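Local coordinates for succinyl-CoA ligase (ADP-forming) subunit alpha (Methanosaeta concilii, PDB 6HXI), which binds coenzyme A and combines a succinyl-CoA-ligase-type region with a helical region related to the C-terminal domain of citrate synthase, at residues V7-D10 / I11-A15; G143-A146 / G147-R150; T516-L519 / N520-L523; I546-I549 / D550-S553; G586-L589 / D590-L594. All blocks are in the same frame, centred on the assembly; numbering follows the deposited sequence.

Contact 1 of 5, residues V7-D10 / I11-A15; sequences VLFD and INTKA
Asp10 and Thr13 are the first and last residues of a type I beta turn; the threonine hydroxyl takes the Asp10 N-H, and the Asp10 carboxylate that of Asn12. The tight part lies around the threonine hydroxyl. Asp10 N donates to Thr13 OG1 over 2.8 Å, and at 170° the bond is almost straight. In return Thr13 N reaches Asp10 O at 3.2 Å, closing the turn, although the donor stands well above the carbonyl plane. Threonine suits this corner because its two branches do different work: OG1 sits beside its own backbone N (chi1 -65°) and faces Asp10, while CG2 turns to the Phe9 ring, 4.2 Å from its CD1. Phe9 and Thr13 are buried, and the rings of Phe9 and Phe149 meet on this side. A water held 2.7 Å from Thr13 OG1 also makes a weak, longer bond to Leu8 O.

The outer side of the turn is looser. Ile11 and Asn12 occupy its two exposed corners, and Ile11 packs on Arg37. The Asp10 carboxylate tethers this side: its OD1 takes the Asn12 N-H at 2.8 Å in an Asx turn. That N-H arrives on the anti side of the carboxylate, somewhat out of its plane, at a bent angle of 142°.

Short polar side chains thus take the backbone N-H groups of Asp10 and Asn12, which is consistent with a well-defined bend leading the chain from its N-terminal loop into strand 15-18.

Contact 2 of 5, residues G143-A146 / G147-R150; sequences GMTA and GAFR
Thr145 O is gripped by two successive amides: Ala148 N at 3.0 Å and Phe149 N at 3.1 Å. The Phe149 donor lies in the carbonyl plane, whereas that of Ala148 stands above it. Two residues facing one across the ladder make a classic beta bulge, here in a tight hairpin. The return bond, from Thr145 N to Phe149 O at 2.9 Å, completes the hydrogen-bonded pair and runs nearly along the C=O axis. Gly147 takes the positive phi of the reversal (74°), which glycine accepts readily.

On the face carrying Thr145, its CG2 methyl rests against Ala148 CB at 3.8 Å, a small alanine fitting close beside the branched neighbour. Thr145 OG1 binds the carboxylate of Glu198. On the other face Met144 and Arg150, the non-hydrogen-bonded pair, run side by side in the same direction. The methionine chain bends at both chi2 and chi3, bringing its terminal CE to 3.7 Å from Arg150 CB; it meets the aliphatic root of the arginine, while the guanidinium leads away to the carbonyls of Gly156, Thr154 and Arg27.

Within the mixed sheet, strand 149-150 is the outermost strand on its side within this chain, and 143-145 lies between it and strand 196-201, with helix 22-34 packing Phe31 on Met144 and Met28 on Phe149.

Contact 3 of 5, residues T516-L519 / N520-L523; sequences TELL and NYAL
The first turn of helix 517-530, in the helical region related to citrate synthase, joins Thr516 to Asn520. Thr516 holds the N-cap position, but its side chain makes no capping bond. Its carbonyl starts the i to i+4 ladder instead, with Asn520 N donating to Thr516 O at 2.9 Å. The Asn520 side chain folds back toward Thr516, CG lying beside its own backbone N (chi1 -62°), which brings OD1 to 3.5 Å from Thr516 OG1. The threonine hydroxyl donates there, weakly. Two polar residues suit this solvent-facing side of the first turn.

The inner sides are apolar. Leu518 extends its CD1 to 4.4 Å from Tyr521 CD2, meeting the ring obliquely, and the phenol end binds the carbonyl of Leu469, beside helix 471-480. Ala522 keeps the following turn slim, which suits its packing on Ile546 of helix 540-555. Leu519 and Leu523 present a leucine pair to Ile506 and Arg510 of helix 500-512. Their branches cross, Leu519 CD1 coming within 4.1 Å of Leu523 CG, while Leu523 N binds Leu519 O at 2.9 Å.

Contact 4 of 5, residues I546-I549 / D550-S553; sequences ILFI and DLMS
Asp550 begins its segment by donating its backbone N to Ile546 O at 3.1 Å, with the N-H in the carbonyl plane. Its CG stands beside its own backbone N (chi1 -79°), which carries the carboxylate back along the helix flank; OD2 passes 4.2 Å from Leu547 CD2. The acid is buried, yet well paired: OD1 takes the backbone N-H of Leu518 and OD2 that of Leu519, at the start of helix 517-530. Aspartate fits because its two oxygens can serve two adjacent amides, and the amino end of that helix would probably favour its ionised form.

Leu551 binds Leu547 O through its N at 2.8 Å. Its side chain runs alongside Phe548, in the same direction, and puts CD1 over one ring face, off-centre toward the rim, 4.1 Å from Phe548 CE2. This pair faces Phe404 and Ile405 of helix 399-412. The two segments belong to helix 540-555, part of the all-helical packing of the citrate synthase-like region, where such apolar residues fill the interfaces between helices.

Met552 reaches the same ring from another direction. A bend at chi3 (-69°) turns its CE methyl to the ring edge, 4.0 Å from Phe548 CD1, and also to 3.7 Å from Ile549 CD1. A flexible thioether chain can fit between ring and branched residue, and here Ile563 of helix 560-569 packs on both Ile549 and Met552. Ser553, small and polar at the exposed surface, donates its backbone N to Ile549 O at 2.9 Å.

Contact 5 of 5, residues G586-L589 / D590-L594; sequences GHIL and DQKRL
Asp590 and Arg593 connect back to Gly586, His587 and Leu589 on helix 571-594, near the carboxyl end of the citrate synthase-like helical region, where another copy of the protein packs against it. The backbone supplies a regular i to i+4 ladder, from the Gly586-Asp590 bond to the one between Leu589 O and Arg593 N at 2.8 Å.

Among charged groups, Arg593 NH1 makes a salt bridge to Asp590 OD1 at 3.4 Å, its hydrogen bond weak. Asp590 OD1 also binds Thr358 OG1 of a neighbouring subunit, and Arg593 NH2 the hydroxyl of Tyr571 of that subunit. Aspartate and arginine therefore suit the place: one side chain can serve its own helix and the interface together.

Water links the polar side chains. One molecule lies in the plane of the His587 ring, 2.8 Å from ND1; it donates to Asp590 OD2 at 2.8 Å and accepts from Gln591 NE2 at 3.0 Å. The ring's other nitrogen, NE2, is held by Asp414, and Gln591 OE1 by Ser596. A second water accepts from Arg593 NH1 at 2.7 Å and lies close to Gly586 O.

Packing of the longer chains completes the contact. Ile588 CG2 lies 4.2 Å from CE of Lys592, whose NZ goes on to the carbonyl of Lys433. Arg593 bends at chi3 (-55°), which lays one face of its guanidinium over Leu589 O, offset toward the rim, and places NH2 3.8 Å from Leu589 CB.

Overall arrangement
Four of the five contacts form two pairs on opposite sides of the chain's centre. Contacts 1 and 2, with centres 8 Å apart, touch directly: Phe9 O lies 3.1 Å from Thr145 OG1, a probable hydrogen bond, and Ala148 CB packs on Asp10. Contacts 3 and 4, centres 10 Å apart on consecutive helices, are joined through the Asp550 carboxylate. Contact 5 lies apart, its centre 36 Å from that of contact 4 and 62 Å from that of contact 1, at a subunit interface. A coenzyme A lies about 10 Å from Gly143 in the first pair, and coenzyme A is about 11 and 12 Å from the side chains of Ile546 and Ala522 in the other, so none of these three residues touches it.

Contact 1 of 5, residues V7-D10 / I11-A15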
loop_
_atom_site.group_PDB
_atom_site.type_symbol
_atom_site.label_atom_id
_atom_site.label_comp_id
_atom_site.label_asym_id
_atom_site.label_seq_id
_atom_site.Cartn_x
_atom_site.Cartn_y
_atom_site.Cartn_z
ATOM N N VAL B 7 -15.973 53.025 29.517
ATOM C CA VAL B 7 -14.965 52.299 28.734
ATOM C C VAL B 7 -15.612 51.090 28.024
ATOM O O VAL B 7 -16.174 50.203 28.683
ATOM C CB VAL B 7 -13.727 51.866 29.570
ATOM C CG1 VAL B 7 -12.724 51.107 28.714
ATOM C CG2 VAL B 7 -13.053 53.057 30.232
ATOM N N LEU B 8 -15.514 51.041 26.689
ATOM C CA LEU B 8 -16.045 49.879 25.978
ATOM C C LEU B 8 -14.925 48.856 25.914
ATOM O O LEU B 8 -15.079 47.750 26.439
ATOM C CB LEU B 8 -16.544 50.265 24.587
ATOM C CG LEU B 8 -17.830 49.599 24.080
ATOM C CD1 LEU B 8 -19.048 50.014 24.902
ATOM C CD2 LEU B 8 -18.076 49.991 22.643
ATOM N N PHE B 9 -13.759 49.265 25.357
ATOM C CA PHE B 9 -12.566 48.424 25.225
ATOM C C PHE B 9 -11.344 49.115 25.690
ATOM O O PHE B 9 -11.177 50.308 25.454
ATOM C CB PHE B 9 -12.282 48.033 23.777
ATOM C CG PHE B 9 -13.480 47.823 22.912
ATOM C CD1 PHE B 9 -14.318 46.737 23.116
ATOM C CD2 PHE B 9 -13.754 48.685 21.861
ATOM C CE1 PHE B 9 -15.436 46.536 22.307
ATOM C CE2 PHE B 9 -14.873 48.488 21.050
ATOM C CZ PHE B 9 -15.714 47.421 21.290
ATOM N N ASP B 10 -10.427 48.339 26.237
ATOM C CA ASP B 10 -9.122 48.824 26.647
ATOM C C ASP B 10 -8.049 47.838 26.189
ATOM O O ASP B 10 -8.333 46.881 25.451
ATOM C CB ASP B 10 -9.066 49.119 28.165
ATOM C CG ASP B 10 -9.490 47.989 29.093
ATOM O OD1 ASP B 10 -9.045 46.829 28.877
ATOM O OD2 ASP B 10 -10.197 48.279 30.095
ATOM N N ILE B 11 -6.817 48.081 26.632
ATOM C CA ILE B 11 -5.654 47.290 26.305
ATOM C C ILE B 11 -5.712 45.906 26.982
ATOM O O ILE B 11 -4.924 45.040 26.632
ATOM C CB ILE B 11 -4.378 48.125 26.614
ATOM C CG1 ILE B 11 -3.177 47.627 25.783
ATOM C CG2 ILE B 11 -4.073 48.207 28.113
ATOM C CD1 ILE B 11 -2.253 48.715 25.200
ATOM N N ASN B 12 -6.657 45.691 27.925
ATOM C CA ASN B 12 -6.821 44.394 28.598
ATOM C C ASN B 12 -8.052 43.608 28.103
ATOM O O ASN B 12 -8.305 42.495 28.581
ATOM C CB ASN B 12 -6.828 44.546 30.120
ATOM C CG ASN B 12 -5.567 45.166 30.670
ATOM O OD1 ASN B 12 -4.474 44.594 30.582
ATOM N ND2 ASN B 12 -5.697 46.366 31.225
ATOM N N THR B 13 -8.794 44.173 27.131
ATOM C CA THR B 13 -9.972 43.541 26.510
ATOM C C THR B 13 -9.603 42.228 25.804
ATOM O O THR B 13 -8.670 42.189 25.004
ATOM C CB THR B 13 -10.640 44.519 25.559
ATOM O OG1 THR B 13 -11.140 45.607 26.326
ATOM C CG2 THR B 13 -11.758 43.900 24.760
ATOM N N LYS B 14 -10.340 41.172 26.137
ATOM C CA LYS B 14 -10.241 39.831 25.573
ATOM C C LYS B 14 -11.580 39.521 24.889
ATOM O O LYS B 14 -12.657 39.886 25.392
ATOM C CB LYS B 14 -9.887 38.801 26.658
ATOM C CG LYS B 14 -8.445 38.885 27.128
ATOM C CD LYS B 14 -7.461 38.335 26.100
ATOM C CE LYS B 14 -6.111 38.074 26.710
ATOM N NZ LYS B 14 -5.281 37.210 25.836
ATOM N N ALA B 15 -11.499 38.906 23.722
ATOM C CA ALA B 15 -12.650 38.679 22.879
ATOM C C ALA B 15 -12.729 37.281 22.276
ATOM O O ALA B 15 -11.727 36.567 22.196
ATOM C CB ALA B 15 -12.660 39.707 21.742
HETATM O O HOH W 1 -13.529 44.888 27.348
#

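Contact 2 of 5, residues G143-A146 / G147-R150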
loop_
_atom_site.group_PDB
_atom_site.type_symbol
_atom_site.label_atom_id
_atom_site.label_comp_id
_atom_site.label_asym_id
_atom_site.label_seq_id
_atom_site.Cartn_x
_atom_site.Cartn_y
_atom_site.Cartn_z
ATOM N N GLY B 143 -15.802 49.034 15.297
ATOM C CA GLY B 143 -15.186 50.213 15.875
ATOM C C GLY B 143 -13.869 49.838 16.519
ATOM O O GLY B 143 -13.389 48.707 16.360
ATOM N N MET B 144 -13.248 50.795 17.201
ATOM C CA MET B 144 -11.958 50.572 17.842
ATOM C C MET B 144 -11.589 51.625 18.854
ATOM O O MET B 144 -12.077 52.742 18.772
ATOM C CB MET B 144 -10.821 50.399 16.800
ATOM C CG MET B 144 -10.542 51.589 15.901
ATOM S SD MET B 144 -8.759 51.758 15.515
ATOM C CE MET B 144 -8.391 50.199 14.737
ATOM N N THR B 145 -10.723 51.257 19.803
ATOM C CA THR B 145 -10.080 52.143 20.775
ATOM C C THR B 145 -8.636 52.165 20.264
ATOM O O THR B 145 -7.982 51.110 20.218
ATOM C CB THR B 145 -10.183 51.630 22.230
ATOM O OG1 THR B 145 -11.556 51.471 22.595
ATOM C CG2 THR B 145 -9.511 52.578 23.224
ATOM N N ALA B 146 -8.166 53.333 19.809
ATOM C CA ALA B 146 -6.825 53.504 19.281
ATOM C C ALA B 146 -5.760 53.104 20.300
ATOM O O ALA B 146 -5.841 53.468 21.464
ATOM C CB ALA B 146 -6.624 54.926 18.828
ATOM N N GLY B 147 -4.835 52.273 19.865
ATOM C CA GLY B 147 -3.771 51.740 20.700
ATOM C C GLY B 147 -4.189 50.675 21.692
ATOM O O GLY B 147 -3.360 50.265 22.503
ATOM N N ALA B 148 -5.449 50.186 21.641
ATOM C CA ALA B 148 -5.944 49.203 22.612
ATOM C C ALA B 148 -6.662 47.968 22.029
ATOM O O ALA B 148 -6.284 46.848 22.365
ATOM C CB ALA B 148 -6.843 49.887 23.623
ATOM N N PHE B 149 -7.706 48.160 21.204
ATOM C CA PHE B 149 -8.494 47.045 20.659
ATOM C C PHE B 149 -9.182 47.439 19.368
ATOM O O PHE B 149 -9.636 48.577 19.233
ATOM C CB PHE B 149 -9.570 46.600 21.694
ATOM C CG PHE B 149 -10.447 45.429 21.316
ATOM C CD1 PHE B 149 -10.046 44.124 21.584
ATOM C CD2 PHE B 149 -11.684 45.630 20.715
ATOM C CE1 PHE B 149 -10.865 43.034 21.239
ATOM C CE2 PHE B 149 -12.493 44.538 20.349
ATOM C CZ PHE B 149 -12.080 43.248 20.618
ATOM N N ARG B 150 -9.328 46.466 18.454
ATOM C CA ARG B 150 -10.069 46.673 17.214
ATOM C C ARG B 150 -11.125 45.569 17.056
ATOM O O ARG B 150 -10.858 44.402 17.380
ATOM C CB ARG B 150 -9.123 46.747 15.996
ATOM C CG ARG B 150 -9.071 45.486 15.153
ATOM C CD ARG B 150 -7.878 45.428 14.235
ATOM N NE ARG B 150 -8.183 46.026 12.954
ATOM C CZ ARG B 150 -7.359 46.076 11.924
ATOM N NH1 ARG B 150 -7.717 46.693 10.818
ATOM N NH2 ARG B 150 -6.146 45.534 12.004
#

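Contact 3 of 5, residues T516-L519 / N520-L523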
loop_
_atom_site.group_PDB
_atom_site.type_symbol
_atom_site.label_atom_id
_atom_site.label_comp_id
_atom_site.label_asym_id
_atom_site.label_seq_id
_atom_site.Cartn_x
_atom_site.Cartn_y
_atom_site.Cartn_z
ATOM N N THR B 516 1.615 -4.797 -37.815
ATOM C CA THR B 516 1.758 -5.853 -36.797
ATOM C C THR B 516 3.101 -6.576 -37.042
ATOM O O THR B 516 3.124 -7.805 -37.090
ATOM C CB THR B 516 0.567 -6.855 -36.850
ATOM O OG1 THR B 516 0.615 -7.575 -38.081
ATOM C CG2 THR B 516 -0.817 -6.191 -36.694
ATOM N N GLU B 517 4.209 -5.823 -37.227
ATOM C CA GLU B 517 5.552 -6.374 -37.486
ATOM C C GLU B 517 6.088 -7.236 -36.319
ATOM O O GLU B 517 6.604 -8.338 -36.547
ATOM C CB GLU B 517 6.522 -5.232 -37.799
ATOM C CG GLU B 517 7.783 -5.657 -38.545
ATOM C CD GLU B 517 8.845 -4.591 -38.773
ATOM O OE1 GLU B 517 8.975 -3.669 -37.930
ATOM O OE2 GLU B 517 9.597 -4.722 -39.766
ATOM N N LEU B 518 5.949 -6.745 -35.067
ATOM C CA LEU B 518 6.430 -7.511 -33.932
ATOM C C LEU B 518 5.518 -8.714 -33.676
ATOM O O LEU B 518 6.010 -9.784 -33.284
ATOM C CB LEU B 518 6.666 -6.630 -32.715
ATOM C CG LEU B 518 7.457 -7.274 -31.564
ATOM C CD1 LEU B 518 8.820 -7.773 -32.015
ATOM C CD2 LEU B 518 7.552 -6.337 -30.380
ATOM N N LEU B 519 4.218 -8.588 -34.040
ATOM C CA LEU B 519 3.310 -9.723 -33.924
ATOM C C LEU B 519 3.667 -10.814 -34.944
ATOM O O LEU B 519 3.704 -11.988 -34.571
ATOM C CB LEU B 519 1.830 -9.330 -33.982
ATOM C CG LEU B 519 0.833 -10.506 -34.022
ATOM C CD1 LEU B 519 0.732 -11.210 -32.658
ATOM C CD2 LEU B 519 -0.527 -10.039 -34.484
ATOM N N ASN B 520 4.030 -10.425 -36.183
ATOM C CA ASN B 520 4.415 -11.400 -37.202
ATOM C C ASN B 520 5.683 -12.165 -36.791
ATOM O O ASN B 520 5.742 -13.385 -36.949
ATOM C CB ASN B 520 4.511 -10.776 -38.602
ATOM C CG ASN B 520 3.212 -10.199 -39.154
ATOM O OD1 ASN B 520 2.086 -10.645 -38.857
ATOM N ND2 ASN B 520 3.349 -9.189 -40.001
ATOM N N TYR B 521 6.655 -11.464 -36.185
ATOM C CA TYR B 521 7.871 -12.074 -35.638
ATOM C C TYR B 521 7.465 -13.011 -34.483
ATOM O O TYR B 521 7.894 -14.165 -34.435
ATOM C CB TYR B 521 8.817 -10.951 -35.132
ATOM C CG TYR B 521 10.167 -11.441 -34.627
ATOM C CD1 TYR B 521 11.249 -11.590 -35.496
ATOM C CD2 TYR B 521 10.366 -11.745 -33.282
ATOM C CE1 TYR B 521 12.485 -12.041 -35.042
ATOM C CE2 TYR B 521 11.602 -12.201 -32.816
ATOM C CZ TYR B 521 12.654 -12.359 -33.704
ATOM O OH TYR B 521 13.868 -12.824 -33.260
ATOM N N ALA B 522 6.605 -12.516 -33.574
ATOM C CA ALA B 522 6.171 -13.294 -32.411
ATOM C C ALA B 522 5.542 -14.612 -32.793
ATOM O O ALA B 522 5.842 -15.618 -32.139
ATOM C CB ALA B 522 5.240 -12.491 -31.527
ATOM N N LEU B 523 4.696 -14.606 -33.859
ATOM C CA LEU B 523 4.027 -15.789 -34.389
ATOM C C LEU B 523 5.026 -16.756 -35.039
ATOM O O LEU B 523 4.748 -17.937 -35.037
ATOM C CB LEU B 523 2.854 -15.448 -35.364
ATOM C CG LEU B 523 1.655 -14.653 -34.777
ATOM C CD1 LEU B 523 0.713 -14.224 -35.860
ATOM C CD2 LEU B 523 0.903 -15.454 -33.727
#

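Contact 4 of 5, residues I546-I549 / D550-S553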
loop_
_atom_site.group_PDB
_atom_site.type_symbol
_atom_site.label_atom_id
_atom_site.label_comp_id
_atom_site.label_asym_id
_atom_site.label_seq_id
_atom_site.Cartn_x
_atom_site.Cartn_y
_atom_site.Cartn_z
ATOM N N ILE B 546 3.695 -7.395 -26.825
ATOM C CA ILE B 546 4.059 -7.364 -28.226
ATOM C C ILE B 546 3.121 -6.448 -29.016
ATOM O O ILE B 546 3.600 -5.623 -29.802
ATOM C CB ILE B 546 4.112 -8.819 -28.789
ATOM C CG1 ILE B 546 5.331 -9.575 -28.234
ATOM C CG2 ILE B 546 4.033 -8.854 -30.334
ATOM C CD1 ILE B 546 5.108 -11.134 -28.055
ATOM N N LEU B 547 1.789 -6.587 -28.821
ATOM C CA LEU B 547 0.850 -5.751 -29.580
ATOM C C LEU B 547 0.924 -4.298 -29.179
ATOM O O LEU B 547 0.641 -3.427 -29.988
ATOM C CB LEU B 547 -0.588 -6.283 -29.516
ATOM C CG LEU B 547 -0.805 -7.627 -30.212
ATOM C CD1 LEU B 547 -2.196 -8.124 -29.974
ATOM C CD2 LEU B 547 -0.516 -7.529 -31.666
ATOM N N PHE B 548 1.345 -4.038 -27.928
ATOM C CA PHE B 548 1.492 -2.660 -27.481
ATOM C C PHE B 548 2.656 -1.953 -28.203
ATOM O O PHE B 548 2.493 -0.801 -28.623
ATOM C CB PHE B 548 1.550 -2.526 -25.973
ATOM C CG PHE B 548 0.857 -1.248 -25.572
ATOM C CD1 PHE B 548 1.541 -0.037 -25.574
ATOM C CD2 PHE B 548 -0.489 -1.246 -25.242
ATOM C CE1 PHE B 548 0.892 1.155 -25.249
ATOM C CE2 PHE B 548 -1.148 -0.054 -24.941
ATOM C CZ PHE B 548 -0.453 1.140 -24.944
ATOM N N ILE B 549 3.767 -2.677 -28.458
ATOM C CA ILE B 549 4.882 -2.173 -29.286
ATOM C C ILE B 549 4.352 -1.908 -30.708
ATOM O O ILE B 549 4.662 -0.871 -31.295
ATOM C CB ILE B 549 6.115 -3.142 -29.330
ATOM C CG1 ILE B 549 6.653 -3.484 -27.904
ATOM C CG2 ILE B 549 7.237 -2.603 -30.274
ATOM C CD1 ILE B 549 6.904 -2.317 -27.076
ATOM N N ASP B 550 3.565 -2.843 -31.263
ATOM C CA ASP B 550 2.975 -2.649 -32.607
ATOM C C ASP B 550 2.031 -1.448 -32.688
ATOM O O ASP B 550 2.038 -0.744 -33.686
ATOM C CB ASP B 550 2.293 -3.903 -33.095
ATOM C CG ASP B 550 3.280 -4.919 -33.628
ATOM O OD1 ASP B 550 4.404 -4.490 -34.128
ATOM O OD2 ASP B 550 2.950 -6.141 -33.582
ATOM N N LEU B 551 1.233 -1.205 -31.642
ATOM C CA LEU B 551 0.313 -0.067 -31.555
ATOM C C LEU B 551 1.156 1.239 -31.646
ATOM O O LEU B 551 0.829 2.158 -32.412
ATOM C CB LEU B 551 -0.432 -0.159 -30.193
ATOM C CG LEU B 551 -1.457 0.924 -29.859
ATOM C CD1 LEU B 551 -2.458 0.410 -28.845
ATOM C CD2 LEU B 551 -0.797 2.136 -29.204
ATOM N N MET B 552 2.230 1.306 -30.831
ATOM C CA MET B 552 3.116 2.459 -30.794
ATOM C C MET B 552 3.819 2.695 -32.126
ATOM O O MET B 552 3.876 3.834 -32.565
ATOM C CB MET B 552 4.099 2.345 -29.653
ATOM C CG MET B 552 3.456 2.624 -28.318
ATOM S SD MET B 552 4.692 2.692 -27.027
ATOM C CE MET B 552 5.194 1.017 -26.960
ATOM N N SER B 553 4.289 1.623 -32.792
ATOM C CA SER B 553 4.876 1.706 -34.127
ATOM C C SER B 553 3.811 2.132 -35.156
ATOM O O SER B 553 4.144 2.819 -36.110
ATOM C CB SER B 553 5.458 0.358 -34.545
ATOM O OG SER B 553 6.556 0.032 -33.716
#

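Contact 5 of 5, residues G586-L589 / D590-L594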
loop_
_atom_site.group_PDB
_atom_site.type_symbol
_atom_site.label_atom_id
_atom_site.label_comp_id
_atom_site.label_asym_id
_atom_site.label_seq_id
_atom_site.Cartn_x
_atom_site.Cartn_y
_atom_site.Cartn_z
ATOM N N GLY B 586 -13.876 -6.023 -7.190
ATOM C CA GLY B 586 -14.928 -7.038 -7.280
ATOM C C GLY B 586 -14.805 -8.109 -6.196
ATOM O O GLY B 586 -15.755 -8.390 -5.456
ATOM N N HIS B 587 -13.653 -8.728 -6.088
ATOM C CA HIS B 587 -13.435 -9.797 -5.072
ATOM C C HIS B 587 -13.523 -9.274 -3.602
ATOM O O HIS B 587 -14.113 -9.910 -2.725
ATOM C CB HIS B 587 -12.053 -10.442 -5.302
ATOM C CG HIS B 587 -12.053 -11.355 -6.502
ATOM N ND1 HIS B 587 -12.831 -12.471 -6.528
ATOM C CD2 HIS B 587 -11.340 -11.280 -7.645
ATOM C CE1 HIS B 587 -12.600 -13.045 -7.699
ATOM N NE2 HIS B 587 -11.705 -12.358 -8.408
ATOM N N ILE B 588 -13.003 -8.093 -3.356
ATOM C CA ILE B 588 -13.103 -7.491 -2.006
ATOM C C ILE B 588 -14.579 -7.327 -1.603
ATOM O O ILE B 588 -14.929 -7.660 -0.484
ATOM C CB ILE B 588 -12.409 -6.108 -2.052
ATOM C CG1 ILE B 588 -10.881 -6.261 -2.176
ATOM C CG2 ILE B 588 -12.864 -5.249 -0.845
ATOM C CD1 ILE B 588 -10.211 -5.002 -2.754
ATOM N N LEU B 589 -15.417 -6.763 -2.516
ATOM C CA LEU B 589 -16.846 -6.498 -2.315
ATOM C C LEU B 589 -17.635 -7.793 -2.171
ATOM O O LEU B 589 -18.567 -7.855 -1.373
ATOM C CB LEU B 589 -17.414 -5.663 -3.488
ATOM C CG LEU B 589 -16.926 -4.203 -3.607
ATOM C CD1 LEU B 589 -17.288 -3.627 -4.966
ATOM C CD2 LEU B 589 -17.491 -3.310 -2.507
ATOM N N ASP B 590 -17.246 -8.820 -2.943
ATOM C CA ASP B 590 -17.840 -10.147 -2.930
ATOM C C ASP B 590 -17.692 -10.762 -1.539
ATOM O O ASP B 590 -18.674 -11.258 -1.004
ATOM C CB ASP B 590 -17.219 -11.033 -4.021
ATOM C CG ASP B 590 -17.948 -12.356 -4.298
ATOM O OD1 ASP B 590 -19.166 -12.420 -4.081
ATOM O OD2 ASP B 590 -17.301 -13.308 -4.788
ATOM N N GLN B 591 -16.486 -10.690 -0.929
ATOM C CA GLN B 591 -16.246 -11.216 0.422
ATOM C C GLN B 591 -17.049 -10.408 1.459
ATOM O O GLN B 591 -17.579 -10.972 2.403
ATOM C CB GLN B 591 -14.725 -11.250 0.741
ATOM C CG GLN B 591 -13.862 -12.102 -0.250
ATOM C CD GLN B 591 -14.380 -13.510 -0.378
ATOM O OE1 GLN B 591 -14.648 -14.157 0.625
ATOM N NE2 GLN B 591 -14.649 -13.990 -1.588
ATOM N N LYS B 592 -17.204 -9.092 1.247
ATOM C CA LYS B 592 -18.002 -8.261 2.113
ATOM C C LYS B 592 -19.486 -8.673 2.038
ATOM O O LYS B 592 -20.060 -8.928 3.096
ATOM C CB LYS B 592 -17.709 -6.768 1.847
ATOM C CG LYS B 592 -16.287 -6.456 2.440
ATOM C CD LYS B 592 -15.872 -5.017 2.546
ATOM C CE LYS B 592 -14.434 -4.871 3.060
ATOM N NZ LYS B 592 -14.138 -5.605 4.371
ATOM N N ARG B 593 -20.052 -8.895 0.820
ATOM C CA ARG B 593 -21.438 -9.371 0.645
ATOM C C ARG B 593 -21.671 -10.731 1.305
ATOM O O ARG B 593 -22.701 -10.942 1.931
ATOM C CB ARG B 593 -21.842 -9.410 -0.847
ATOM C CG ARG B 593 -21.979 -7.989 -1.486
ATOM C CD ARG B 593 -22.575 -8.065 -2.920
ATOM N NE ARG B 593 -21.830 -8.955 -3.814
ATOM C CZ ARG B 593 -20.885 -8.573 -4.673
ATOM N NH1 ARG B 593 -20.232 -9.467 -5.384
ATOM N NH2 ARG B 593 -20.583 -7.297 -4.815
ATOM N N LEU B 594 -20.734 -11.658 1.142
ATOM C CA LEU B 594 -20.797 -12.995 1.712
ATOM C C LEU B 594 -20.623 -13.035 3.252
ATOM O O LEU B 594 -20.952 -14.053 3.848
ATOM C CB LEU B 594 -19.694 -13.905 1.071
ATOM C CG LEU B 594 -19.792 -14.186 -0.425
ATOM C CD1 LEU B 594 -18.474 -14.755 -0.964
ATOM C CD2 LEU B 594 -20.983 -15.083 -0.744
HETATM O O HOH W 2 -18.262 -7.922 -6.407
HETATM O O HOH W 3 -14.541 -13.470 -4.542
#